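PDB 3FEQ: putative amidohydrolase from Unidentified, which probably acts as a zinc-dependent prolidase of the amidohydrolase superfamily, hydrolysing dipeptides that carry a C-terminal proline. Local coordinates for residues 6-11 / 50-55; 23-28 / 37-42; 55-60 / 367-372; 96-101 / 406-411; 376-381 / 399-404. All blocks are in the same frame, centred on the assembly; numbering follows the deposited sequence.

In the fold
Contacts 1, 2, 3 and 5 build the small beta domain that both chain ends form beside the zinc-bearing barrel; contact 4 ties that domain to a barrel helix. Contacts 1 and 2 meet where strands 5-9 and 20-30 pair, and contact 3 touches contact 5 through the pairing of strands 56-66 and 377-380. Contact 2 lies at the surface and mixes histidines with an aspartate, whereas contact 3 is buried and rests on apolar packing, with no polar bond across it. Contacts 1 and 5 are partly buried and rely on backbone bonds, parallel in the first and antiparallel in the second. Contact 4, at the surface, touches contact 5, because strand 406-410 pairs with strand 398-403.

Contact 1 of 5, residues 6-11 / 50-55; sequences TVLQGG and IDVRGK
Ile50 N donates to Val7 O at 3.0 Å, and from there the two strands run on in parallel. Gln9 bonds both ways to residues flanking its partner Asp51: its N reaches Ile50 O at 3.2 Å, and its O receives Val52 N at 3.1 Å. This is the alternation expected of parallel strands.

On the face of Leu8 and Ile50 the contact is apolar. The two branched side chains lie alongside each other, Leu8 CD1 meeting Ile50 CB at 3.8 Å, while the end of the isoleucine also reaches Thr6 CG2. Val52 adds CG2 against Leu8 CB at 3.9 Å; its CG2 lies anti to the carbonyl carbon, which brings that branch beside the leucine. Leu402 and Tyr400 of strand 398-403 pack on this same face.

On the other face Gln9 spans Asp51 at about a right angle, the amide and carboxylate planes being 82° apart. Its NE2 stays 3.5 Å from Asp51 OD2, a polar approach and not a bond. The other carboxylate oxygen, Asp51 OD1, takes Arg53 NE at 2.8 Å in a salt bridge whose hydrogen bonds are weak in angle.

Beyond the pairing, positive phi at Gly10 and Gly54 suits glycine, one where residues 6-11 turn a corner and the other within the type II turn from Val52 to Lys55. The chemistry thus divides by face: aliphatic branches fill the side turned to the rest of the beta domain, and the polar side suits a partly exposed edge, where the salt bridge would probably steady the aspartate.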
# COMPACT_ATOMS: atom_id res chain seq x y z
N THR C 6 33.55 -47.77 14.77
CA THR C 6 32.96 -48.80 13.92
C THR C 6 33.95 -49.31 12.88
O THR C 6 34.81 -48.56 12.41
CB THR C 6 31.69 -48.27 13.22
OG1 THR C 6 30.73 -47.89 14.21
CG2 THR C 6 31.06 -49.32 12.30
N VAL C 7 33.84 -50.58 12.53
CA VAL C 7 34.68 -51.16 11.49
C VAL C 7 33.85 -51.95 10.49
O VAL C 7 33.18 -52.91 10.85
CB VAL C 7 35.74 -52.09 12.09
CG1 VAL C 7 36.49 -52.82 10.99
CG2 VAL C 7 36.70 -51.30 12.97
N LEU C 8 33.92 -51.54 9.23
CA LEU C 8 33.54 -52.42 8.14
C LEU C 8 34.74 -53.28 7.79
O LEU C 8 35.76 -52.76 7.33
CB LEU C 8 33.13 -51.62 6.90
CG LEU C 8 31.90 -50.72 6.91
CD1 LEU C 8 30.84 -51.22 7.87
CD2 LEU C 8 32.29 -49.29 7.24
N GLN C 9 34.61 -54.59 7.97
CA GLN C 9 35.76 -55.49 7.88
C GLN C 9 35.74 -56.41 6.67
O GLN C 9 34.73 -57.05 6.36
CB GLN C 9 35.93 -56.28 9.17
CG GLN C 9 34.65 -56.86 9.72
CD GLN C 9 34.84 -57.43 11.11
OE1 GLN C 9 35.75 -57.03 11.84
NE2 GLN C 9 33.96 -58.36 11.50
N GLY C 10 36.88 -56.47 5.98
CA GLY C 10 37.10 -57.42 4.88
C GLY C 10 36.35 -57.05 3.62
O GLY C 10 36.03 -57.92 2.81
N GLY C 11 36.06 -55.76 3.47
CA GLY C 11 35.34 -55.26 2.31
C GLY C 11 36.24 -55.07 1.10
O GLY C 11 37.46 -55.01 1.24
N ILE C 50 30.98 -54.78 11.51
CA ILE C 50 30.00 -55.20 10.53
C ILE C 50 30.74 -55.98 9.44
O ILE C 50 31.65 -55.45 8.81
CB ILE C 50 29.26 -54.00 9.93
CG1 ILE C 50 28.56 -53.21 11.04
CG2 ILE C 50 28.25 -54.45 8.90
CD1 ILE C 50 28.33 -51.75 10.70
N ASP C 51 30.38 -57.25 9.26
CA ASP C 51 31.12 -58.13 8.36
C ASP C 51 30.72 -57.90 6.91
O ASP C 51 29.59 -58.17 6.50
CB ASP C 51 30.94 -59.60 8.74
CG ASP C 51 32.08 -60.48 8.22
OD1 ASP C 51 31.91 -61.12 7.17
OD2 ASP C 51 33.15 -60.52 8.86
N VAL C 52 31.67 -57.39 6.14
CA VAL C 52 31.44 -57.02 4.76
C VAL C 52 32.32 -57.87 3.85
O VAL C 52 33.07 -57.36 3.03
CB VAL C 52 31.76 -55.55 4.53
CG1 VAL C 52 31.19 -55.09 3.21
CG2 VAL C 52 31.19 -54.71 5.67
N ARG C 53 32.22 -59.19 4.01
CA ARG C 53 33.05 -60.11 3.25
C ARG C 53 32.49 -60.27 1.83
O ARG C 53 31.28 -60.42 1.64
CB ARG C 53 33.21 -61.46 3.99
CG ARG C 53 32.47 -62.69 3.42
CD ARG C 53 30.95 -62.67 3.66
NE ARG C 53 30.59 -62.38 5.05
CZ ARG C 53 29.38 -62.04 5.47
NH1 ARG C 53 29.17 -61.81 6.75
NH2 ARG C 53 28.38 -61.91 4.60
N GLY C 54 33.37 -60.14 0.84
CA GLY C 54 32.99 -60.31 -0.57
C GLY C 54 31.90 -59.35 -1.01
O GLY C 54 31.03 -59.70 -1.81
N LYS C 55 31.94 -58.13 -0.47
CA LYS C 55 30.98 -57.09 -0.79
C LYS C 55 31.66 -55.75 -1.00
O LYS C 55 32.61 -55.42 -0.30
CB LYS C 55 29.92 -56.98 0.31
CG LYS C 55 28.79 -57.97 0.11
CD LYS C 55 27.85 -58.00 1.28
CE LYS C 55 28.43 -58.79 2.43
NZ LYS C 55 27.42 -58.99 3.49

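Contact 2 of 5, residues 23-28 / 37-42; sequences EHHHVV and VTDRPV
His25 and His26 each hold CG anti to the carbonyl carbon (chi1 -80° and -57°), yet as strand neighbours they send their rings to opposite faces of the hairpin. The His25 ring comes alongside Asp39, with ring and carboxylate planes only 14° apart and Asp39 CG over one ring face toward its rim. No bond joins them: the closest side-chain atoms, His25 CE1 and Asp39 OD2, stand 4.2 Å apart, although the acid would probably favour a protonated imidazole. The ring's rotation is fixed instead by His25 ND1, which gives a hydrogen to Glu23 O at 2.9 Å, with that oxygen close to the ring plane.

Across the strands Thr38 N bonds to His26 O at 3.0 Å; the return approach of His26 N to Thr38 O is modelled too short, so its length is doubtful. The His26 ring has its ND1 passing Val42 CG2 at 4.0 Å. Val42 also reaches back, CG1 to Val28 CG2 at 3.9 Å, so the loop after strand 33-38 folds back over strand 20-30. Val37, a beta-branched residue suited to a strand, packs on Val13 of strand 11-15. The whole is an antiparallel beta hairpin, formed by strands 20-30 and 33-38.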
# COMPACT_ATOMS: atom_id res chain seq x y z
N GLU C 23 40.57 -55.49 -2.49
CA GLU C 23 39.90 -56.56 -1.76
C GLU C 23 40.40 -56.69 -0.34
O GLU C 23 41.51 -56.28 -0.02
CB GLU C 23 39.98 -57.90 -2.49
CG GLU C 23 41.24 -58.12 -3.28
CD GLU C 23 41.10 -57.64 -4.71
OE1 GLU C 23 41.93 -56.81 -5.14
OE2 GLU C 23 40.15 -58.08 -5.40
N HIS C 24 39.51 -57.19 0.52
CA HIS C 24 39.80 -57.44 1.94
C HIS C 24 40.41 -56.28 2.71
O HIS C 24 41.15 -56.50 3.67
CB HIS C 24 40.60 -58.73 2.11
CG HIS C 24 39.85 -59.95 1.67
ND1 HIS C 24 39.01 -60.64 2.51
CD2 HIS C 24 39.75 -60.53 0.45
CE1 HIS C 24 38.46 -61.64 1.84
NE2 HIS C 24 38.88 -61.59 0.59
N HIS C 25 40.10 -55.06 2.31
CA HIS C 25 40.47 -53.90 3.10
C HIS C 25 39.40 -53.57 4.12
O HIS C 25 38.21 -53.57 3.82
CB HIS C 25 40.72 -52.69 2.22
CG HIS C 25 42.07 -52.69 1.58
ND1 HIS C 25 42.48 -53.67 0.71
CD2 HIS C 25 43.09 -51.80 1.65
CE1 HIS C 25 43.70 -53.40 0.28
NE2 HIS C 25 44.09 -52.27 0.84
N HIS C 26 39.84 -53.28 5.33
CA HIS C 26 38.97 -52.86 6.41
C HIS C 26 38.88 -51.33 6.38
O HIS C 26 39.82 -50.66 5.97
CB HIS C 26 39.52 -53.33 7.76
CG HIS C 26 39.72 -54.81 7.87
ND1 HIS C 26 39.13 -55.57 8.85
CD2 HIS C 26 40.48 -55.66 7.13
CE1 HIS C 26 39.49 -56.84 8.70
NE2 HIS C 26 40.31 -56.92 7.67
N VAL C 27 37.74 -50.80 6.79
CA VAL C 27 37.60 -49.35 6.93
C VAL C 27 37.07 -48.97 8.31
O VAL C 27 36.02 -49.44 8.74
CB VAL C 27 36.74 -48.74 5.81
CG1 VAL C 27 35.72 -49.71 5.33
CG2 VAL C 27 36.08 -47.45 6.27
N VAL C 28 37.85 -48.14 9.01
CA VAL C 28 37.61 -47.86 10.42
C VAL C 28 37.05 -46.47 10.64
O VAL C 28 37.69 -45.46 10.34
CB VAL C 28 38.90 -48.00 11.23
CG1 VAL C 28 38.59 -47.90 12.71
CG2 VAL C 28 39.58 -49.31 10.92
N VAL C 37 41.90 -46.80 6.26
CA VAL C 37 41.61 -47.83 5.29
C VAL C 37 42.85 -48.69 5.08
O VAL C 37 43.90 -48.20 4.67
CB VAL C 37 41.17 -47.25 3.94
CG1 VAL C 37 40.38 -48.28 3.15
CG2 VAL C 37 40.35 -45.99 4.15
N THR C 38 42.72 -49.98 5.37
CA THR C 38 43.88 -50.85 5.56
C THR C 38 43.48 -52.32 5.56
O THR C 38 42.29 -52.65 5.61
CB THR C 38 44.62 -50.52 6.87
OG1 THR C 38 45.96 -51.02 6.79
CG2 THR C 38 43.91 -51.16 8.05
N ASP C 39 44.47 -53.19 5.50
CA ASP C 39 44.24 -54.63 5.66
C ASP C 39 45.02 -55.18 6.85
O ASP C 39 44.77 -56.30 7.30
CB ASP C 39 44.62 -55.37 4.38
CG ASP C 39 45.90 -54.85 3.76
OD1 ASP C 39 46.44 -53.84 4.27
OD2 ASP C 39 46.36 -55.44 2.76
N ARG C 40 45.98 -54.40 7.34
CA ARG C 40 46.42 -54.52 8.73
C ARG C 40 45.27 -54.89 9.65
O ARG C 40 44.48 -54.03 10.05
CB ARG C 40 47.07 -53.21 9.19
CG ARG C 40 47.15 -53.06 10.71
CD ARG C 40 46.96 -51.62 11.13
NE ARG C 40 46.01 -51.49 12.23
CZ ARG C 40 46.35 -51.19 13.48
NH1 ARG C 40 47.63 -50.99 13.79
NH2 ARG C 40 45.43 -51.09 14.42
N PRO C 41 45.18 -56.17 9.98
CA PRO C 41 44.32 -56.62 11.09
C PRO C 41 44.17 -55.55 12.16
O PRO C 41 45.17 -55.06 12.69
CB PRO C 41 45.09 -57.82 11.65
CG PRO C 41 46.51 -57.54 11.32
CD PRO C 41 46.49 -56.83 10.00
N VAL C 42 42.94 -55.18 12.47
CA VAL C 42 42.67 -54.13 13.45
C VAL C 42 42.38 -54.72 14.83
O VAL C 42 41.56 -55.63 14.97
CB VAL C 42 41.48 -53.25 13.02
CG1 VAL C 42 41.97 -52.09 12.17
CG2 VAL C 42 40.45 -54.08 12.27

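Contact 3 of 5, residues 55-60 / 367-372; sequences KTVMPG and GVIAVG
Pro59 and Ile369 meet in the beta domain that accompanies the barrel of amidohydrolases, where strand 56-66 runs on to the metal-binding pair His65 and His67. The partner, residues 367-372, belongs to the loop that leads from the last helices of the barrel to strand 377-380. The touching parts run 138° apart and pack without pairing as strands.

Ile369 carries the contact. Its CG1 stands anti to the carbonyl carbon and chi2 is extended (-178°), which carries CD1 straight out to the strand. There CD1 lies against the backbone of Val57 and Met58, 3.6 Å from Met58 CA, and also touches Val57 CG2 at 3.9 Å, the two side chains crossing at about a right angle. Nearer its root, Ile369 CG1 meets Pro59 CD at 3.8 Å. A branched aliphatic side chain suits this buried place because it also packs on Val13 of strand 11-15, Leu377 of strand 377-380 and the hairpin residues Ile34 and Val37.

Met58 bonds through its backbone with Val378 and Val57 with Leu14, which is consistent with the loop adding apolar cover without further strand pairing. Proline fits this point because its ring is rigid and its nitrogen has no hydrogen to satisfy. Gly367, whose positive phi favours glycine, lies against that ring, with Pro59 CG 3.6 Å from Gly367 C and equally close to Val368 N.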
# COMPACT_ATOMS: atom_id res chain seq x y z
N LYS C 55 31.94 -58.13 -0.47
CA LYS C 55 30.98 -57.09 -0.79
C LYS C 55 31.66 -55.75 -1.00
O LYS C 55 32.61 -55.42 -0.30
CB LYS C 55 29.92 -56.98 0.31
CG LYS C 55 28.79 -57.97 0.11
CD LYS C 55 27.85 -58.00 1.28
CE LYS C 55 28.43 -58.79 2.43
NZ LYS C 55 27.42 -58.99 3.49
N THR C 56 31.20 -55.01 -2.00
CA THR C 56 31.84 -53.76 -2.37
C THR C 56 31.41 -52.63 -1.46
O THR C 56 30.23 -52.34 -1.33
CB THR C 56 31.53 -53.39 -3.81
OG1 THR C 56 32.04 -54.41 -4.67
CG2 THR C 56 32.18 -52.06 -4.16
N VAL C 57 32.38 -52.00 -0.80
CA VAL C 57 32.09 -50.82 -0.01
C VAL C 57 32.62 -49.56 -0.71
O VAL C 57 33.81 -49.46 -1.02
CB VAL C 57 32.62 -50.94 1.46
CG1 VAL C 57 33.88 -51.76 1.51
CG2 VAL C 57 32.81 -49.58 2.10
N MET C 58 31.70 -48.66 -1.04
CA MET C 58 32.04 -47.43 -1.77
C MET C 58 31.48 -46.19 -1.08
O MET C 58 30.70 -46.31 -0.15
CB MET C 58 31.60 -47.52 -3.23
CG MET C 58 30.12 -47.73 -3.48
SD MET C 58 29.79 -47.81 -5.25
CE MET C 58 30.36 -46.20 -5.79
N PRO C 59 31.90 -44.99 -1.51
CA PRO C 59 31.28 -43.81 -0.91
C PRO C 59 29.79 -43.77 -1.23
O PRO C 59 29.36 -44.29 -2.27
CB PRO C 59 32.00 -42.64 -1.59
CG PRO C 59 33.21 -43.21 -2.21
CD PRO C 59 32.90 -44.63 -2.53
N GLY C 60 29.01 -43.17 -0.34
CA GLY C 60 27.59 -42.99 -0.57
C GLY C 60 27.38 -42.04 -1.72
O GLY C 60 28.20 -41.15 -1.96
N GLY C 367 32.38 -38.38 -1.23
CA GLY C 367 32.66 -39.00 -2.53
C GLY C 367 33.99 -39.73 -2.63
O GLY C 367 34.41 -40.13 -3.71
N VAL C 368 34.64 -39.93 -1.50
CA VAL C 368 35.92 -40.63 -1.48
C VAL C 368 36.11 -41.39 -0.16
O VAL C 368 35.82 -40.84 0.91
CB VAL C 368 37.11 -39.66 -1.77
CG1 VAL C 368 37.31 -38.65 -0.65
CG2 VAL C 368 38.39 -40.43 -2.06
N ILE C 369 36.50 -42.66 -0.24
CA ILE C 369 36.91 -43.40 0.95
C ILE C 369 38.39 -43.18 1.23
O ILE C 369 39.25 -43.85 0.67
CB ILE C 369 36.62 -44.91 0.86
CG1 ILE C 369 35.16 -45.16 0.50
CG2 ILE C 369 36.92 -45.59 2.19
CD1 ILE C 369 34.80 -46.61 0.45
N ALA C 370 38.67 -42.21 2.08
CA ALA C 370 40.04 -41.85 2.41
C ALA C 370 40.06 -41.41 3.85
O ALA C 370 39.02 -41.15 4.45
CB ALA C 370 40.52 -40.74 1.51
N VAL C 371 41.26 -41.32 4.41
CA VAL C 371 41.40 -40.95 5.81
C VAL C 371 41.06 -39.47 5.96
O VAL C 371 41.53 -38.64 5.19
CB VAL C 371 42.82 -41.25 6.34
CG1 VAL C 371 43.00 -40.72 7.75
CG2 VAL C 371 43.09 -42.75 6.31
N GLY C 372 40.17 -39.16 6.89
CA GLY C 372 39.82 -37.79 7.17
C GLY C 372 38.49 -37.41 6.57
O GLY C 372 37.90 -36.40 6.94

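Contact 4 of 5, residues 96-101 / 406-411; sequences AMLSRG and TLVKRQ
A Schellman motif ends helix 90-99, and on its last turn Ser99 receives Lys409 of strand 406-410 and Gln411 just beyond it. Gly101 closes the helix at positive phi, with its N bonded to Leu98 O at 2.9 Å; its backbone angles call for glycine. Ala96 O is gripped twice, by Ser99 OG at 2.9 Å and by Arg100 N at 3.1 Å, both from the same face of its carbonyl plane. The serine thus turns its hydroxyl back to the helix and offers its CB to the strand.

Over that CB lies the aliphatic part of Lys409, with CE 4.0 Å from Ser99 CB. A bend at chi2 (-67°) swings the lysine along the helix surface, where CE also passes Leu98 CD2 at 4.1 Å and NZ makes a weak, long ion pair with Asp95. Leu98 CD2 in turn meets Val408 CG1 at 4.2 Å, the two side chains at about a right angle.

Gln411 supplies the polar link: its NE2 reaches Ser99 O at 3.0 Å, in the carbonyl plane on a lone pair. Gln411 is poorly ordered, and the bond is bent (132° at the hydrogen), so this link is probably modest.

Consecutive residues Val408 and Lys409 both point at the helix because they form a classic beta bulge opposite Val401. The arrangement joins a barrel helix to the last strand of the beta domain, the two-part architecture of amidohydrolases.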
# COMPACT_ATOMS: atom_id res chain seq x y z
N ALA C 96 13.23 -42.91 0.64
CA ALA C 96 13.51 -43.80 -0.47
C ALA C 96 14.85 -43.49 -1.16
O ALA C 96 15.60 -44.41 -1.50
CB ALA C 96 12.37 -43.77 -1.47
N MET C 97 15.17 -42.21 -1.33
CA MET C 97 16.46 -41.84 -1.93
C MET C 97 17.61 -42.40 -1.09
O MET C 97 18.64 -42.85 -1.63
CB MET C 97 16.60 -40.32 -2.04
CG MET C 97 15.78 -39.66 -3.14
SD MET C 97 16.16 -37.90 -3.22
CE MET C 97 15.03 -37.39 -4.48
N LEU C 98 17.43 -42.39 0.22
CA LEU C 98 18.48 -42.82 1.12
C LEU C 98 18.67 -44.32 0.99
O LEU C 98 19.80 -44.79 0.91
CB LEU C 98 18.15 -42.43 2.57
CG LEU C 98 19.18 -42.80 3.63
CD1 LEU C 98 20.48 -42.03 3.45
CD2 LEU C 98 18.59 -42.60 5.03
N SER C 99 17.56 -45.05 0.88
CA SER C 99 17.64 -46.50 0.77
C SER C 99 18.29 -46.96 -0.54
O SER C 99 18.93 -48.00 -0.58
CB SER C 99 16.27 -47.16 0.96
OG SER C 99 15.47 -47.02 -0.20
N ARG C 100 18.16 -46.18 -1.59
CA ARG C 100 18.85 -46.49 -2.82
C ARG C 100 20.35 -46.19 -2.76
O ARG C 100 21.06 -46.45 -3.72
CB ARG C 100 18.20 -45.73 -3.98
CG ARG C 100 16.77 -46.12 -4.22
CD ARG C 100 16.26 -45.52 -5.52
NE ARG C 100 15.88 -44.12 -5.35
CZ ARG C 100 14.67 -43.72 -5.01
NH1 ARG C 100 13.73 -44.63 -4.78
NH2 ARG C 100 14.40 -42.43 -4.87
N GLY C 101 20.83 -45.65 -1.65
CA GLY C 101 22.26 -45.38 -1.51
C GLY C 101 22.70 -43.93 -1.66
O GLY C 101 23.88 -43.61 -1.58
N THR C 406 27.11 -43.23 11.43
CA THR C 406 26.09 -44.17 11.90
C THR C 406 25.38 -44.96 10.79
O THR C 406 25.30 -44.52 9.65
CB THR C 406 25.09 -43.50 12.86
OG1 THR C 406 23.77 -43.66 12.33
CG2 THR C 406 25.39 -42.01 13.03
N LEU C 407 24.89 -46.14 11.13
CA LEU C 407 24.24 -47.02 10.17
C LEU C 407 22.75 -46.69 10.07
O LEU C 407 22.07 -46.58 11.08
CB LEU C 407 24.46 -48.49 10.56
CG LEU C 407 23.58 -49.57 9.92
CD1 LEU C 407 24.19 -50.07 8.63
CD2 LEU C 407 23.32 -50.72 10.86
N VAL C 408 22.26 -46.49 8.86
CA VAL C 408 20.91 -45.98 8.69
C VAL C 408 20.00 -46.88 7.85
O VAL C 408 18.78 -46.73 7.88
CB VAL C 408 20.90 -44.57 8.09
CG1 VAL C 408 19.90 -43.71 8.83
CG2 VAL C 408 22.25 -43.95 8.17
N LYS C 409 20.60 -47.80 7.08
CA LYS C 409 19.82 -48.77 6.31
C LYS C 409 20.42 -50.16 6.36
O LYS C 409 21.59 -50.35 6.04
CB LYS C 409 19.69 -48.32 4.85
CG LYS C 409 18.82 -47.09 4.63
CD LYS C 409 17.37 -47.37 4.95
CE LYS C 409 16.50 -46.13 4.84
NZ LYS C 409 15.06 -46.50 5.03
N ARG C 410 19.61 -51.13 6.77
CA ARG C 410 20.01 -52.53 6.76
C ARG C 410 19.03 -53.31 5.89
O ARG C 410 17.84 -53.39 6.21
CB ARG C 410 20.04 -53.10 8.18
CG ARG C 410 20.33 -54.60 8.25
CD ARG C 410 19.91 -55.18 9.60
NE ARG C 410 20.70 -54.64 10.70
CZ ARG C 410 21.85 -55.16 11.12
NH1 ARG C 410 22.35 -56.24 10.53
NH2 ARG C 410 22.51 -54.59 12.13
N GLN C 411 19.51 -53.85 4.78
CA GLN C 411 18.64 -54.39 3.75
C GLN C 411 19.14 -55.73 3.24
O GLN C 411 18.70 -56.77 3.71
CB GLN C 411 18.49 -53.40 2.58
CG GLN C 411 18.91 -51.96 2.91
CD GLN C 411 18.15 -50.91 2.13
OE1 GLN C 411 16.94 -51.02 1.91
NE2 GLN C 411 18.85 -49.85 1.74

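Contact 5 of 5, residues 376-381 / 399-404; sequences DLVVLD and EYVLQR
Backbone hydrogen bonds carry most of this contact between strands 377-380 and 399-403, whose axes run antiparallel (172°) and 4.7 Å apart. Leu377 and Leu402 bond reciprocally, Leu402 N to Leu377 O at 2.7 Å, and Val379 N reaches Tyr400 O at 2.8 Å. Val379 O then takes Glu399 N at 3.1 Å and, weakly, Tyr400 N, since both residues face Val379 in a classic beta bulge.

One side-chain bond extends the pairing. Asp376 OD1 receives Arg404 N at 2.8 Å, almost perfectly straight (179° at the hydrogen). The other oxygen of this buried aspartate bridges to Arg128, so both carboxylate oxygens are satisfied and Arg128 probably balances the buried negative charge.

Among apolar contacts, Val379 and Tyr400 lie alongside each other, CB to CB at 3.5 Å, and the valine sits at the edge of the tyrosine ring. Leu377 and Leu402 meet on the same face through their CB atoms. Val378 and Val401 occupy the reverse face, where Val401 packs on Thr103 of strand 102-107. Branched aliphatic residues suit the buried positions Leu377, Val378, Val379, Val401 and Leu402.

Charge is less well matched at the exposed end. Asp381 OD1 stands 4.2 Å from Glu399 OE2, their carboxylate planes nearly perpendicular; Lys55, which touches Glu399, probably eases this repulsion. The pairing, continued on one side by strand 56-66 and on the other by 406-410, is an antiparallel part of the beta domain beside the amidohydrolase barrel.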
# COMPACT_ATOMS: atom_id res chain seq x y z
N ASP C 376 30.22 -41.49 4.91
CA ASP C 376 29.04 -41.75 4.10
C ASP C 376 29.34 -42.91 3.17
O ASP C 376 29.99 -42.73 2.15
CB ASP C 376 28.65 -40.51 3.30
CG ASP C 376 27.87 -39.48 4.12
OD1 ASP C 376 27.81 -39.62 5.36
OD2 ASP C 376 27.33 -38.52 3.53
N LEU C 377 28.91 -44.10 3.57
CA LEU C 377 29.29 -45.32 2.87
C LEU C 377 28.08 -46.10 2.40
O LEU C 377 27.02 -46.09 3.04
CB LEU C 377 30.12 -46.23 3.77
CG LEU C 377 31.61 -45.96 3.97
CD1 LEU C 377 32.22 -45.14 2.84
CD2 LEU C 377 31.84 -45.29 5.32
N VAL C 378 28.26 -46.81 1.30
CA VAL C 378 27.29 -47.76 0.82
C VAL C 378 27.98 -49.11 0.77
O VAL C 378 29.14 -49.20 0.40
CB VAL C 378 26.80 -47.38 -0.58
CG1 VAL C 378 26.06 -48.52 -1.21
CG2 VAL C 378 25.90 -46.18 -0.50
N VAL C 379 27.27 -50.14 1.22
CA VAL C 379 27.75 -51.50 1.07
C VAL C 379 26.93 -52.29 0.06
O VAL C 379 25.71 -52.42 0.17
CB VAL C 379 27.84 -52.21 2.42
CG1 VAL C 379 28.02 -53.70 2.22
CG2 VAL C 379 28.98 -51.64 3.22
N LEU C 380 27.64 -52.84 -0.92
CA LEU C 380 27.06 -53.27 -2.16
C LEU C 380 27.32 -54.76 -2.35
O LEU C 380 28.45 -55.21 -2.19
CB LEU C 380 27.73 -52.49 -3.29
CG LEU C 380 26.89 -51.67 -4.25
CD1 LEU C 380 25.67 -51.13 -3.55
CD2 LEU C 380 27.73 -50.55 -4.81
N ASP C 381 26.28 -55.50 -2.69
CA ASP C 381 26.39 -56.94 -2.95
C ASP C 381 26.73 -57.21 -4.42
O ASP C 381 25.84 -57.41 -5.25
CB ASP C 381 25.06 -57.62 -2.57
CG ASP C 381 25.11 -59.14 -2.70
OD1 ASP C 381 26.04 -59.77 -2.15
OD2 ASP C 381 24.19 -59.71 -3.33
N GLU C 399 22.81 -53.30 0.70
CA GLU C 399 22.29 -53.80 1.96
C GLU C 399 22.74 -53.02 3.18
O GLU C 399 22.16 -53.18 4.25
CB GLU C 399 22.57 -55.29 2.15
CG GLU C 399 24.02 -55.63 2.32
CD GLU C 399 24.56 -56.34 1.11
OE1 GLU C 399 25.11 -55.65 0.22
OE2 GLU C 399 24.40 -57.58 1.03
N TYR C 400 23.75 -52.17 3.03
CA TYR C 400 24.11 -51.26 4.12
C TYR C 400 24.29 -49.84 3.64
O TYR C 400 24.97 -49.59 2.65
CB TYR C 400 25.38 -51.73 4.83
CG TYR C 400 25.22 -53.02 5.60
CD1 TYR C 400 24.42 -53.08 6.73
CD2 TYR C 400 25.89 -54.17 5.21
CE1 TYR C 400 24.29 -54.26 7.45
CE2 TYR C 400 25.75 -55.35 5.92
CZ TYR C 400 24.95 -55.39 7.04
OH TYR C 400 24.82 -56.55 7.76
N VAL C 401 23.69 -48.90 4.36
CA VAL C 401 24.01 -47.49 4.14
C VAL C 401 24.45 -46.83 5.44
O VAL C 401 23.76 -46.88 6.45
CB VAL C 401 22.83 -46.72 3.52
CG1 VAL C 401 23.18 -45.26 3.38
CG2 VAL C 401 22.46 -47.29 2.16
N LEU C 402 25.64 -46.24 5.41
CA LEU C 402 26.13 -45.51 6.56
C LEU C 402 26.13 -44.02 6.26
O LEU C 402 26.53 -43.59 5.18
CB LEU C 402 27.55 -45.95 6.90
CG LEU C 402 27.68 -46.97 8.02
CD1 LEU C 402 27.22 -48.32 7.54
CD2 LEU C 402 29.11 -47.03 8.48
N GLN C 403 25.71 -43.24 7.24
CA GLN C 403 25.66 -41.80 7.08
C GLN C 403 26.32 -41.11 8.28
O GLN C 403 25.98 -41.40 9.42
CB GLN C 403 24.21 -41.36 6.91
CG GLN C 403 24.00 -40.07 6.14
CD GLN C 403 22.56 -39.87 5.72
OE1 GLN C 403 22.30 -39.27 4.68
NE2 GLN C 403 21.62 -40.37 6.51
N ARG C 404 27.29 -40.24 8.01
CA ARG C 404 28.07 -39.60 9.07
C ARG C 404 28.36 -40.53 10.25
O ARG C 404 27.96 -40.27 11.39
CB ARG C 404 27.40 -38.31 9.55
CG ARG C 404 27.67 -37.10 8.66
CD ARG C 404 27.28 -35.79 9.33
NE ARG C 404 25.83 -35.70 9.53
CZ ARG C 404 25.25 -35.48 10.71
NH1 ARG C 404 25.99 -35.33 11.80
NH2 ARG C 404 23.93 -35.41 10.79